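Local coordinates for protein putative alkaline phosphatase (Pseudomonas fluorescens, PDB 4F1V) that binds phosphate with high affinity in the periplasm and probably delivers it to a PstSACB-type ABC transporter for import, at residues A[114-118]-A[152-156]. Sequence-based numbering, arbitrary orientation. Where two conformers were deposited one is given.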
loop_
_atom_site.group_PDB
_atom_site.type_symbol
_atom_site.label_atom_id
_atom_site.label_comp_id
_atom_site.label_asym_id
_atom_site.label_seq_id
_atom_site.Cartn_x
_atom_site.Cartn_y
_atom_site.Cartn_z
ATOM N N LEU A 114 1.044 20.594 -3.960
ATOM C CA LEU A 114 1.602 19.317 -3.562
ATOM C C LEU A 114 2.770 18.937 -4.502
ATOM O O LEU A 114 3.860 18.567 -4.055
ATOM C CB LEU A 114 0.510 18.250 -3.582
ATOM C CG LEU A 114 0.983 16.816 -3.237
ATOM C CD1 LEU A 114 1.064 16.574 -1.762
ATOM C CD2 LEU A 114 0.040 15.785 -3.861
ATOM N N CYS A 115 2.499 19.016 -5.798
ATOM C CA CYS A 115 3.554 18.748 -6.791
ATOM C C CYS A 115 4.808 19.616 -6.536
ATOM O O CYS A 115 5.909 19.091 -6.590
ATOM C CB CYS A 115 3.003 19.035 -8.174
ATOM S SG CYS A 115 1.688 17.870 -8.699
ATOM N N GLY A 116 4.581 20.889 -6.304
ATOM C CA GLY A 116 5.701 21.807 -6.080
ATOM C C GLY A 116 6.442 21.552 -4.812
ATOM O O GLY A 116 7.666 21.720 -4.768
ATOM N N VAL A 117 5.764 21.143 -3.733
ATOM C CA VAL A 117 6.463 20.796 -2.505
ATOM C C VAL A 117 7.370 19.587 -2.739
ATOM O O VAL A 117 8.559 19.560 -2.345
ATOM C CB VAL A 117 5.455 20.541 -1.371
ATOM C CG1 VAL A 117 6.131 19.904 -0.179
ATOM C CG2 VAL A 117 4.760 21.857 -0.966
ATOM N N PHE A 118 6.820 18.536 -3.402
ATOM C CA PHE A 118 7.606 17.307 -3.567
ATOM C C PHE A 118 8.658 17.369 -4.677
ATOM O O PHE A 118 9.517 16.498 -4.696
ATOM C CB PHE A 118 6.682 16.075 -3.583
ATOM C CG PHE A 118 6.157 15.778 -2.197
ATOM C CD1 PHE A 118 4.987 16.358 -1.713
ATOM C CD2 PHE A 118 6.928 15.002 -1.324
ATOM C CE1 PHE A 118 4.547 16.166 -0.396
ATOM C CE2 PHE A 118 6.466 14.775 -0.010
ATOM C CZ PHE A 118 5.283 15.339 0.455
ATOM N N PHE A 152 2.121 6.755 -3.845
ATOM C CA PHE A 152 2.235 8.235 -3.908
ATOM C C PHE A 152 2.790 8.716 -5.262
ATOM O O PHE A 152 2.276 9.669 -5.833
ATOM C CB PHE A 152 3.097 8.704 -2.735
ATOM C CG PHE A 152 3.218 10.221 -2.621
ATOM C CD1 PHE A 152 2.118 11.046 -2.550
ATOM C CD2 PHE A 152 4.470 10.803 -2.554
ATOM C CE1 PHE A 152 2.202 12.409 -2.405
ATOM C CE2 PHE A 152 4.594 12.190 -2.406
ATOM C CZ PHE A 152 3.496 12.982 -2.322
ATOM N N THR A 153 3.843 8.056 -5.719
ATOM C CA THR A 153 4.436 8.459 -7.000
ATOM C C THR A 153 3.539 8.130 -8.169
ATOM O O THR A 153 3.608 8.823 -9.192
ATOM C CB THR A 153 5.858 7.916 -7.187
ATOM O OG1 THR A 153 5.856 6.463 -7.253
ATOM C CG2 THR A 153 6.807 8.428 -6.148
ATOM N N ARG A 154 2.627 7.153 -8.071
ATOM C CA ARG A 154 1.585 7.014 -9.109
ATOM C C ARG A 154 0.801 8.303 -9.249
ATOM O O ARG A 154 0.451 8.746 -10.364
ATOM C CB ARG A 154 0.663 5.825 -8.806
ATOM C CG ARG A 154 1.359 4.467 -9.054
ATOM C CD ARG A 154 0.365 3.298 -8.874
ATOM N NE ARG A 154 0.969 2.003 -8.921
ATOM C CZ ARG A 154 1.540 1.436 -9.991
ATOM N NH1 ARG A 154 1.412 1.986 -11.175
ATOM N NH2 ARG A 154 2.144 0.242 -9.829
ATOM N N PHE A 155 0.439 8.920 -8.103
ATOM C CA PHE A 155 -0.393 10.139 -8.119
ATOM C C PHE A 155 0.423 11.299 -8.719
ATOM O O PHE A 155 -0.028 12.038 -9.606
ATOM C CB PHE A 155 -0.889 10.464 -6.710
ATOM C CG PHE A 155 -1.773 11.678 -6.690
ATOM C CD1 PHE A 155 -3.099 11.559 -7.085
ATOM C CD2 PHE A 155 -1.358 12.934 -6.288
ATOM C CE1 PHE A 155 -3.970 12.636 -7.075
ATOM C CE2 PHE A 155 -2.208 14.040 -6.285
ATOM C CZ PHE A 155 -3.509 13.879 -6.673
ATOM N N LEU A 156 1.674 11.483 -8.249
ATOM C CA LEU A 156 2.512 12.558 -8.764
ATOM C C LEU A 156 2.749 12.376 -10.278
ATOM O O LEU A 156 2.724 13.345 -11.051
ATOM C CB LEU A 156 3.838 12.608 -8.017
ATOM C CG LEU A 156 3.760 12.825 -6.504
ATOM C CD1 LEU A 156 5.178 12.805 -5.938
ATOM C CD2 LEU A 156 3.026 14.111 -6.127
#
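Phe152 drives the leading edge of its ring into the face of Phe118, a T-shaped stack with the planes 78° apart. The ring centroids of Phe118 and Phe152 are separated by 4.9 Å. CZ of Phe152 does most of the touching, resting above the centre of the Phe118 ring and reaching CD1 of Phe118 at 3.7 Å. Phe152 reaches this far because its CG stands anti to the backbone N (chi1 -176°), which extends the ring straight across between the helices. In one of its two modelled conformers, Leu114 brings a single methyl, CD2, to the edge of the Phe155 ring, 3.7 Å from CE2 of Phe155. The same methyl approaches CD2 of Leu156 at 4.1 Å. Leu156 in turn lays CG over one face of its helix neighbour Phe152. Beside the stack the buried packing is looser, with CD1 of Leu156 4.3 Å from CB of Phe118. The solvent side is marked by the partly exposed Arg154, which in one of two conformers runs away from helix 111-119 and forms a salt bridge with Glu150.

The axes of the two short segments stay 11.6 Å apart at an angle of 117°, so bulky side chains bridge the helices. A disulfide links Cys115 to Cys160, just past the end of helix 147-159. Replacing Phe118 by an alanine would probably leave the CZ and CE2 edge of Phe152 facing a gap, with Tyr207 and Leu156 still holding the rest of its ring. Both helices belong to one lobe of the Venus-flytrap fold, and helix 147-159 begins at phosphate-pocket residues Gly147 and Thr148. With no hydrogen bond between the segments, their direct contact depends on buried apolar and aromatic surfaces.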